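Local structure of mannonate dehydratase (Streptococcus suis, 3BDK) at residues M23-Y28 against K40-M45; G58-L63 against I103-T108; D268-T273 against N312-L317. The protein probably catalyses the iron- or manganese-dependent dehydration of D-mannonate to 2-dehydro-3-deoxy-D-gluconate in a xylose isomerase-like TIM barrel. One frame throughout, in Å; residues are numbered along the deposited sequence.

Contact 1. Residues M23-Y28 against K40-M45; sequences MSFRWY and KAIPGM. With DNO (D-mannose), chain C.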
loop_
_atom_site.group_PDB
_atom_site.type_symbol
_atom_site.label_atom_id
_atom_site.label_comp_id
_atom_site.label_asym_id
_atom_site.label_seq_id
_atom_site.Cartn_x
_atom_site.Cartn_y
_atom_site.Cartn_z
ATOM N N MET A 23 -9.349 -9.414 1.968
ATOM C CA MET A 23 -8.019 -9.312 1.388
ATOM C C MET A 23 -7.267 -10.604 1.624
ATOM O O MET A 23 -7.301 -11.137 2.719
ATOM C CB MET A 23 -7.260 -8.127 1.988
ATOM C CG MET A 23 -6.538 -7.259 0.951
ATOM S SD MET A 23 -7.632 -6.388 -0.205
ATOM C CE MET A 23 -8.898 -5.810 0.924
ATOM N N SER A 24 -6.605 -11.106 0.584
ATOM C CA SER A 24 -5.955 -12.415 0.624
ATOM C C SER A 24 -4.607 -12.351 -0.050
ATOM O O SER A 24 -4.217 -11.293 -0.490
ATOM C CB SER A 24 -6.844 -13.447 -0.037
ATOM O OG SER A 24 -8.128 -13.360 0.538
ATOM N N PHE A 25 -3.904 -13.471 -0.150
ATOM C CA PHE A 25 -2.494 -13.434 -0.510
ATOM C C PHE A 25 -1.982 -14.851 -0.745
ATOM O O PHE A 25 -2.178 -15.737 0.087
ATOM C CB PHE A 25 -1.718 -12.792 0.649
ATOM C CG PHE A 25 -0.498 -12.030 0.246
ATOM C CD1 PHE A 25 0.758 -12.585 0.401
ATOM C CD2 PHE A 25 -0.593 -10.727 -0.237
ATOM C CE1 PHE A 25 1.902 -11.868 0.054
ATOM C CE2 PHE A 25 0.553 -10.002 -0.585
ATOM C CZ PHE A 25 1.785 -10.571 -0.442
ATOM N N ARG A 26 -1.308 -15.077 -1.863
ATOM C CA ARG A 26 -0.894 -16.429 -2.194
ATOM C C ARG A 26 0.314 -16.852 -1.386
ATOM O O ARG A 26 1.265 -16.085 -1.253
ATOM C CB ARG A 26 -0.604 -16.569 -3.688
ATOM C CG ARG A 26 -0.506 -18.001 -4.161
ATOM C CD ARG A 26 -0.553 -18.057 -5.656
ATOM N NE ARG A 26 -0.257 -19.380 -6.196
ATOM C CZ ARG A 26 -0.446 -19.707 -7.471
ATOM N NH1 ARG A 26 -0.922 -18.797 -8.307
ATOM N NH2 ARG A 26 -0.163 -20.934 -7.907
ATOM N N TRP A 27 0.265 -18.066 -0.841
ATOM C CA TRP A 27 1.403 -18.646 -0.133
ATOM C C TRP A 27 1.733 -20.029 -0.709
ATOM O O TRP A 27 0.868 -20.895 -0.811
ATOM C CB TRP A 27 1.131 -18.696 1.380
ATOM C CG TRP A 27 2.306 -19.191 2.202
ATOM C CD1 TRP A 27 3.515 -18.564 2.388
ATOM C CD2 TRP A 27 2.377 -20.417 2.943
ATOM N NE1 TRP A 27 4.329 -19.328 3.194
ATOM C CE2 TRP A 27 3.662 -20.468 3.548
ATOM C CE3 TRP A 27 1.480 -21.481 3.152
ATOM C CZ2 TRP A 27 4.072 -21.532 4.345
ATOM C CZ3 TRP A 27 1.891 -22.548 3.944
ATOM C CH2 TRP A 27 3.179 -22.564 4.531
ATOM N N TYR A 28 2.990 -20.220 -1.088
ATOM C CA TYR A 28 3.418 -21.443 -1.778
ATOM C C TYR A 28 3.812 -22.627 -0.876
ATOM O O TYR A 28 4.593 -23.503 -1.285
ATOM C CB TYR A 28 4.533 -21.120 -2.793
ATOM C CG TYR A 28 3.981 -20.549 -4.076
ATOM C CD1 TYR A 28 3.561 -19.216 -4.147
ATOM C CD2 TYR A 28 3.844 -21.348 -5.213
ATOM C CE1 TYR A 28 3.029 -18.692 -5.328
ATOM C CE2 TYR A 28 3.316 -20.834 -6.394
ATOM C CZ TYR A 28 2.907 -19.506 -6.447
ATOM O OH TYR A 28 2.381 -18.997 -7.622
ATOM N N LYS A 40 0.775 -12.349 7.625
ATOM C CA LYS A 40 -0.114 -11.872 8.701
ATOM C C LYS A 40 0.193 -10.413 9.077
ATOM O O LYS A 40 -0.701 -9.666 9.492
ATOM C CB LYS A 40 -0.010 -12.815 9.929
ATOM C CG LYS A 40 -0.700 -12.364 11.248
ATOM C CD LYS A 40 -2.194 -12.031 11.066
ATOM C CE LYS A 40 -2.983 -12.072 12.383
ATOM N NZ LYS A 40 -4.322 -11.396 12.228
ATOM N N ALA A 41 1.454 -10.016 8.908
ATOM C CA ALA A 41 1.914 -8.671 9.259
ATOM C C ALA A 41 1.330 -7.519 8.427
ATOM O O ALA A 41 1.328 -6.383 8.879
ATOM C CB ALA A 41 3.432 -8.622 9.237
ATOM N N ILE A 42 0.856 -7.811 7.213
ATOM C CA ILE A 42 0.235 -6.815 6.329
ATOM C C ILE A 42 -1.088 -6.393 6.929
ATOM O O ILE A 42 -1.896 -7.250 7.278
ATOM C CB ILE A 42 -0.039 -7.407 4.918
ATOM C CG1 ILE A 42 1.269 -7.741 4.204
ATOM C CG2 ILE A 42 -0.900 -6.469 4.077
ATOM C CD1 ILE A 42 1.125 -8.815 3.132
ATOM N N PRO A 43 -1.324 -5.076 7.057
ATOM C CA PRO A 43 -2.580 -4.594 7.624
ATOM C C PRO A 43 -3.746 -5.185 6.863
ATOM O O PRO A 43 -3.627 -5.427 5.662
ATOM C CB PRO A 43 -2.533 -3.089 7.363
ATOM C CG PRO A 43 -1.116 -2.762 7.237
ATOM C CD PRO A 43 -0.433 -3.967 6.672
ATOM N N GLY A 44 -4.844 -5.435 7.573
ATOM C CA GLY A 44 -6.105 -5.897 6.978
ATOM C C GLY A 44 -6.112 -7.249 6.271
ATOM O O GLY A 44 -7.162 -7.714 5.816
ATOM N N MET A 45 -4.945 -7.870 6.178
ATOM C CA MET A 45 -4.789 -9.122 5.455
ATOM C C MET A 45 -5.429 -10.245 6.233
ATOM O O MET A 45 -5.092 -10.459 7.405
ATOM C CB MET A 45 -3.307 -9.426 5.251
ATOM C CG MET A 45 -3.035 -10.674 4.430
ATOM S SD MET A 45 -3.805 -10.623 2.808
ATOM C CE MET A 45 -2.772 -9.428 1.956
HETATM C C1 DNO C . 0.374 -16.595 -13.672
HETATM C C2 DNO C . 0.214 -16.651 -12.144
HETATM C C3 DNO C . 0.924 -17.858 -11.452
HETATM C C4 DNO C . 0.630 -19.333 -11.878
HETATM C C5 DNO C . -0.827 -19.751 -12.245
HETATM C C6 DNO C . -1.029 -21.240 -11.937
HETATM O O1 DNO C . 0.037 -15.589 -14.299
HETATM O O2 DNO C . -1.176 -16.571 -11.783
HETATM O O3 DNO C . 0.676 -17.777 -10.052
HETATM O O4 DNO C . 1.547 -19.722 -12.909
HETATM O O5 DNO C . -1.835 -19.011 -11.539
HETATM O O6 DNO C . -0.840 -22.001 -13.134
#

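Contact 2. Residues G58-L63 against I103-T108; sequences GQAWPL and IENYKT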
loop_
_atom_site.group_PDB
_atom_site.type_symbol
_atom_site.label_atom_id
_atom_site.label_comp_id
_atom_site.label_asym_id
_atom_site.label_seq_id
_atom_site.Cartn_x
_atom_site.Cartn_y
_atom_site.Cartn_z
ATOM N N GLY A 58 -2.448 -34.986 -12.077
ATOM C CA GLY A 58 -3.735 -35.610 -12.343
ATOM C C GLY A 58 -4.308 -36.327 -11.135
ATOM O O GLY A 58 -5.524 -36.287 -10.908
ATOM N N GLN A 59 -3.426 -36.963 -10.362
ATOM C CA GLN A 59 -3.807 -37.811 -9.227
ATOM C C GLN A 59 -4.550 -37.065 -8.121
ATOM O O GLN A 59 -4.441 -35.849 -8.005
ATOM C CB GLN A 59 -2.577 -38.539 -8.683
ATOM C CG GLN A 59 -2.146 -39.734 -9.547
ATOM C CD GLN A 59 -0.623 -39.864 -9.693
ATOM O OE1 GLN A 59 0.132 -39.657 -8.739
ATOM N NE2 GLN A 59 -0.174 -40.214 -10.895
ATOM N N ALA A 60 -5.310 -37.811 -7.325
ATOM C CA ALA A 60 -6.244 -37.253 -6.348
ATOM C C ALA A 60 -5.580 -36.469 -5.220
ATOM O O ALA A 60 -4.452 -36.755 -4.837
ATOM C CB ALA A 60 -7.111 -38.358 -5.774
ATOM N N TRP A 61 -6.298 -35.483 -4.690
ATOM C CA TRP A 61 -5.805 -34.659 -3.584
ATOM C C TRP A 61 -6.340 -35.177 -2.239
ATOM O O TRP A 61 -7.530 -35.032 -1.954
ATOM C CB TRP A 61 -6.200 -33.189 -3.798
ATOM C CG TRP A 61 -5.280 -32.400 -4.716
ATOM C CD1 TRP A 61 -4.543 -32.881 -5.768
ATOM C CD2 TRP A 61 -5.034 -30.988 -4.670
ATOM N NE1 TRP A 61 -3.838 -31.859 -6.365
ATOM C CE2 TRP A 61 -4.120 -30.687 -5.713
ATOM C CE3 TRP A 61 -5.487 -29.946 -3.845
ATOM C CZ2 TRP A 61 -3.653 -29.389 -5.951
ATOM C CZ3 TRP A 61 -5.020 -28.653 -4.081
ATOM C CH2 TRP A 61 -4.113 -28.388 -5.126
ATOM N N PRO A 62 -5.459 -35.788 -1.416
ATOM C CA PRO A 62 -5.851 -36.374 -0.132
ATOM C C PRO A 62 -6.150 -35.309 0.910
ATOM O O PRO A 62 -5.476 -34.277 0.941
ATOM C CB PRO A 62 -4.601 -37.162 0.295
ATOM C CG PRO A 62 -3.680 -37.171 -0.890
ATOM C CD PRO A 62 -4.013 -35.949 -1.663
ATOM N N LEU A 63 -7.136 -35.563 1.765
ATOM C CA LEU A 63 -7.458 -34.651 2.867
ATOM C C LEU A 63 -6.240 -34.375 3.775
ATOM O O LEU A 63 -6.007 -33.231 4.176
ATOM C CB LEU A 63 -8.630 -35.186 3.692
ATOM C CG LEU A 63 -9.781 -34.231 4.033
ATOM C CD1 LEU A 63 -10.514 -34.701 5.285
ATOM C CD2 LEU A 63 -9.336 -32.795 4.204
ATOM N N ILE A 103 -10.345 -36.988 -14.491
ATOM C CA ILE A 103 -11.500 -36.253 -13.966
ATOM C C ILE A 103 -11.987 -36.856 -12.642
ATOM O O ILE A 103 -12.425 -36.125 -11.747
ATOM C CB ILE A 103 -12.649 -36.172 -15.003
ATOM C CG1 ILE A 103 -12.226 -35.289 -16.182
ATOM C CG2 ILE A 103 -13.942 -35.637 -14.363
ATOM C CD1 ILE A 103 -13.176 -35.311 -17.358
ATOM N N GLU A 104 -11.899 -38.184 -12.533
ATOM C CA GLU A 104 -12.172 -38.879 -11.271
ATOM C C GLU A 104 -11.328 -38.321 -10.130
ATOM O O GLU A 104 -11.852 -37.806 -9.145
ATOM C CB GLU A 104 -11.921 -40.385 -11.404
ATOM C CG GLU A 104 -13.096 -41.137 -11.958
ATOM C CD GLU A 104 -14.391 -40.722 -11.293
ATOM O OE1 GLU A 104 -14.443 -40.744 -10.037
ATOM O OE2 GLU A 104 -15.342 -40.363 -12.031
ATOM N N ASN A 105 -10.016 -38.415 -10.295
ATOM C CA ASN A 105 -9.076 -37.899 -9.326
ATOM C C ASN A 105 -9.306 -36.440 -8.986
ATOM O O ASN A 105 -9.074 -36.027 -7.849
ATOM C CB ASN A 105 -7.652 -38.147 -9.813
ATOM C CG ASN A 105 -7.242 -39.602 -9.659
ATOM O OD1 ASN A 105 -6.471 -40.126 -10.462
ATOM N ND2 ASN A 105 -7.768 -40.266 -8.619
ATOM N N TYR A 106 -9.781 -35.684 -9.982
ATOM C CA TYR A 106 -10.172 -34.279 -9.829
ATOM C C TYR A 106 -11.500 -34.151 -9.056
ATOM O O TYR A 106 -11.662 -33.216 -8.270
ATOM C CB TYR A 106 -10.255 -33.587 -11.205
ATOM C CG TYR A 106 -10.041 -32.083 -11.168
ATOM C CD1 TYR A 106 -11.086 -31.219 -10.846
ATOM C CD2 TYR A 106 -8.794 -31.525 -11.457
ATOM C CE1 TYR A 106 -10.901 -29.845 -10.800
ATOM C CE2 TYR A 106 -8.594 -30.130 -11.413
ATOM C CZ TYR A 106 -9.658 -29.299 -11.078
ATOM O OH TYR A 106 -9.505 -27.923 -11.025
ATOM N N LYS A 107 -12.427 -35.096 -9.272
ATOM C CA LYS A 107 -13.691 -35.170 -8.528
ATOM C C LYS A 107 -13.459 -35.110 -7.008
ATOM O O LYS A 107 -14.041 -34.271 -6.320
ATOM C CB LYS A 107 -14.461 -36.457 -8.868
ATOM C CG LYS A 107 -14.916 -36.631 -10.326
ATOM C CD LYS A 107 -16.439 -36.435 -10.544
ATOM C CE LYS A 107 -17.295 -37.660 -10.158
ATOM N NZ LYS A 107 -17.008 -38.913 -10.908
ATOM N N THR A 108 -12.609 -35.988 -6.484
ATOM C CA THR A 108 -12.402 -36.048 -5.029
ATOM C C THR A 108 -11.674 -34.826 -4.450
ATOM O O THR A 108 -11.968 -34.385 -3.331
ATOM C CB THR A 108 -11.698 -37.348 -4.576
ATOM O OG1 THR A 108 -10.689 -37.713 -5.524
ATOM C CG2 THR A 108 -12.715 -38.484 -4.434
#

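Contact 3. Residues D268-T273 against N312-L317; sequences DVLAMT and NAVVKL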
loop_
_atom_site.group_PDB
_atom_site.type_symbol
_atom_site.label_atom_id
_atom_site.label_comp_id
_atom_site.label_asym_id
_atom_site.label_seq_id
_atom_site.Cartn_x
_atom_site.Cartn_y
_atom_site.Cartn_z
ATOM N N ASP A 268 -12.519 -4.481 -22.286
ATOM C CA ASP A 268 -12.934 -3.450 -21.338
ATOM C C ASP A 268 -13.268 -4.162 -20.005
ATOM O O ASP A 268 -14.414 -4.612 -19.775
ATOM C CB ASP A 268 -14.119 -2.645 -21.902
ATOM C CG ASP A 268 -14.718 -1.640 -20.891
ATOM O OD1 ASP A 268 -14.504 -1.734 -19.661
ATOM O OD2 ASP A 268 -15.445 -0.737 -21.337
ATOM N N VAL A 269 -12.247 -4.269 -19.146
ATOM C CA VAL A 269 -12.371 -4.928 -17.864
ATOM C C VAL A 269 -13.455 -4.307 -16.965
ATOM O O VAL A 269 -14.120 -5.034 -16.200
ATOM C CB VAL A 269 -11.001 -5.053 -17.098
ATOM C CG1 VAL A 269 -9.927 -5.733 -17.962
ATOM C CG2 VAL A 269 -10.508 -3.708 -16.575
ATOM N N LEU A 270 -13.645 -2.987 -17.055
ATOM C CA LEU A 270 -14.691 -2.333 -16.269
ATOM C C LEU A 270 -16.051 -2.865 -16.647
ATOM O O LEU A 270 -16.850 -3.179 -15.770
ATOM C CB LEU A 270 -14.683 -0.814 -16.414
ATOM C CG LEU A 270 -13.528 -0.068 -15.750
ATOM C CD1 LEU A 270 -13.846 1.399 -15.683
ATOM C CD2 LEU A 270 -13.273 -0.616 -14.385
ATOM N N ALA A 271 -16.315 -2.973 -17.945
ATOM C CA ALA A 271 -17.575 -3.536 -18.404
ATOM C C ALA A 271 -17.620 -5.026 -18.082
ATOM O O ALA A 271 -18.644 -5.533 -17.647
ATOM C CB ALA A 271 -17.761 -3.296 -19.885
ATOM N N MET A 272 -16.501 -5.715 -18.276
ATOM C CA MET A 272 -16.454 -7.148 -18.061
ATOM C C MET A 272 -16.694 -7.502 -16.592
ATOM O O MET A 272 -17.404 -8.469 -16.249
ATOM C CB MET A 272 -15.112 -7.701 -18.515
ATOM C CG MET A 272 -15.114 -8.205 -19.938
ATOM S SD MET A 272 -13.656 -9.214 -20.199
ATOM C CE MET A 272 -12.475 -7.919 -20.488
ATOM N N THR A 273 -16.088 -6.688 -15.735
ATOM C CA THR A 273 -16.262 -6.791 -14.303
ATOM C C THR A 273 -17.739 -6.603 -13.962
ATOM O O THR A 273 -18.338 -7.501 -13.377
ATOM C CB THR A 273 -15.310 -5.823 -13.599
ATOM O OG1 THR A 273 -13.976 -6.300 -13.804
ATOM C CG2 THR A 273 -15.585 -5.731 -12.103
ATOM N N ASN A 312 -9.758 1.921 -9.355
ATOM C CA ASN A 312 -10.735 2.525 -8.463
ATOM C C ASN A 312 -12.126 2.148 -8.934
ATOM O O ASN A 312 -12.919 1.618 -8.154
ATOM C CB ASN A 312 -10.569 4.034 -8.352
ATOM C CG ASN A 312 -11.642 4.670 -7.491
ATOM O OD1 ASN A 312 -12.456 5.450 -7.984
ATOM N ND2 ASN A 312 -11.656 4.337 -6.208
ATOM N N ALA A 313 -12.396 2.399 -10.219
ATOM C CA ALA A 313 -13.620 1.958 -10.867
ATOM C C ALA A 313 -13.887 0.490 -10.533
ATOM O O ALA A 313 -14.995 0.144 -10.120
ATOM C CB ALA A 313 -13.517 2.155 -12.334
ATOM N N VAL A 314 -12.861 -0.353 -10.666
ATOM C CA VAL A 314 -12.982 -1.777 -10.344
ATOM C C VAL A 314 -13.527 -1.924 -8.924
ATOM O O VAL A 314 -14.685 -2.261 -8.762
ATOM C CB VAL A 314 -11.642 -2.546 -10.477
ATOM C CG1 VAL A 314 -11.810 -3.976 -10.031
ATOM C CG2 VAL A 314 -11.113 -2.496 -11.911
ATOM N N VAL A 315 -12.696 -1.632 -7.920
ATOM C CA VAL A 315 -13.052 -1.795 -6.504
ATOM C C VAL A 315 -14.391 -1.135 -6.158
ATOM O O VAL A 315 -15.177 -1.704 -5.413
ATOM C CB VAL A 315 -11.919 -1.283 -5.574
ATOM C CG1 VAL A 315 -11.499 0.078 -5.982
ATOM C CG2 VAL A 315 -12.344 -1.260 -4.113
ATOM N N LYS A 316 -14.651 0.045 -6.709
ATOM C CA LYS A 316 -15.955 0.681 -6.604
ATOM C C LYS A 316 -17.095 -0.267 -6.984
ATOM O O LYS A 316 -18.051 -0.373 -6.236
ATOM C CB LYS A 316 -16.012 1.927 -7.475
ATOM C CG LYS A 316 -17.344 2.647 -7.472
ATOM C CD LYS A 316 -17.155 4.056 -8.025
ATOM C CE LYS A 316 -18.316 4.977 -7.658
ATOM N NZ LYS A 316 -19.539 4.593 -8.395
ATOM N N LEU A 317 -16.989 -0.949 -8.128
ATOM C CA LEU A 317 -18.024 -1.871 -8.592
ATOM C C LEU A 317 -18.201 -3.010 -7.600
ATOM O O LEU A 317 -19.334 -3.392 -7.274
ATOM C CB LEU A 317 -17.677 -2.445 -9.973
ATOM C CG LEU A 317 -17.828 -1.569 -11.223
ATOM C CD1 LEU A 317 -16.897 -2.029 -12.308
ATOM C CD2 LEU A 317 -19.255 -1.552 -11.722
#

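Contact 1. Residues M23-Y28 against K40-M45
A Met-aromatic contact in the layer between the TIM barrel and its surrounding helices joins Phe25 to Met45 and Ile42, in the turn that leads into strand 47-50. Phe25 belongs to the segment 23-28, which lies between strands 47-50 and 327-328 where the barrel closes; backbone bonds tie Met23 and Trp27 to the 46-49 region and Ser24 to Leu327. CD1 of Ile42 lies over one face of the Phe25 ring, 4.1 Å from its centroid and 17° off the normal, as a CH-pi contact displaced toward the rim. Met45 comes to the same ring obliquely: its CE methyl is 3.4 Å from Phe25 CD2, while SD is 5.4 Å from the centroid. The Met45 chain leaves its backbone with CG opposite the N (chi1 -176°) and then bends twice, which brings the thioether back against the other backbone, SD lying 3.4 Å from Ser24 O. Next along the segment, Met23 CB lies 3.9 Å from Gly44 O, at the type II turn of Ile42 to Met45. Helices 36-40 and 348-368 add Ile39 and Arg350 around the phenyl ring, and Trp336 of the second subunit packs on Ile42.

The same segment then enters the sugar pocket: Arg26 NH1 lies 2.6 Å from O3 of D-mannose and makes a weak bond to O5, and O3 donates to Tyr28 OH at 3.2 Å.

Contact 2. Residues G58-L63 against I103-T108
The carbonyl oxygen of Asn105, on helix 99-114, has several groups close to it: Ala60 of the facing loop brings its CA to 3.4 Å from Asn105 O in a CA-H...O contact with an angle of 147° at the hydrogen, Ser109 OG is hydrogen-bonded to the same oxygen one turn further on, and Thr108 OG1 is also near. The loop passes so near the helix here that the CA atoms of Ala60 and Asn105 are 4.2 Å apart.

The methyl of Ala60 touches two polar side chains of one helical turn, CB lying 3.5 Å from Asn105 ND2 and 3.6 Å from Thr108 OG1. Asn105 has CG beside its backbone N and anti to its carbonyl carbon (chi1 -75°), a torsion that lays the amide along the loop. OD1 is then 3.7 Å from Gln59 CA, and CG is 3.5 Å from Ala60 N. Gly58 O lies close beside Asn105 CB.

In the barrel this loop carries the chain from strand 47-50 to helix 63-74, with Pro62 as N-cap residue, so the contact joins the connection after strand 47-50 to helix 99-114, which follows strand 79-84. The Trp61 indole turns to Val52, Val55 and Ile86.

No hydrogen bond joins the two segments directly. The polar ties lie a little further along the helix, where Asn112 ND2 bonds to Trp61 O and Ser109 OG weakly to Trp61 N. The two segments themselves therefore meet by van der Waals fit and one C-H...O interaction, while directional bonding to the loop comes from these later residues of the same helix.

Contact 3. Residues D268-T273 against N312-L317
Leu270 is the principal bump on helix 269-278, and its forked end straddles the small methyl of Ala313 on helix 311-320: CD1 lies 3.4 Å from Ala313 CB and CD2 3.5 Å from that same carbon. The short alanine side chain lets the leucine come close to the helix backbone, CD2 lying near Val314 N as it continues into the shallow hollow between Ala313, Val314 and Leu317. There it meets Val314 CG2 at 3.8 Å.

The complementary bump comes from Leu317, one turn further along its helix. Its CD1 methyl reaches across into a notch between Leu270 and Thr273, resting 3.6 Å from Leu270 O and 3.9 Å from Thr273 CG2, so each helix contributes one leucine to a recess of the other.

These are neighbouring outer helices of the TIM barrel, preceding strands 282-286 and 327-328, and over these short segments they run almost parallel, their axes 8° apart in direction and 9.8 Å apart at closest approach. On the flank of the interface Ile309 touches Val314 and Val269, while Val315 faces away onto Leu360 of helix 348-368.

With the Thr273 hydroxyl turned beside its backbone N (chi1 -68°) and OG1 bonded to Val269 O at 2.7 Å, the methyl is the branch left facing Leu317. The Thr273 N-H approaches this carbonyl from the opposite face of its plane, so two donors grip one oxygen. At the helix start, Asp268 is the N-cap: its OD1 accepts from Ala271 N at 2.8 Å, in a nearly straight bond (167°) that meets the carboxylate from above its plane.

Overall arrangement
The three contacts follow one another along the chain and occupy separate parts of the barrel, without touching. Contact 1 lies nearest the sugar, since Arg26 and Tyr28 line the D-mannose pocket, and the Ser24 side chain is about 12 Å from the manganese bound by His219, His286 and Asp330. Contact 2 lies farther off, the Trp61 side chain about 10 Å from the mannose; its centre is about 28 Å from that of contact 1, their nearest atoms about 9 Å apart. Contact 3 has its centre about 23 Å from contact 1, with nearest atoms about 8 Å apart, and about 35 Å from contact 2, across the chain's centre.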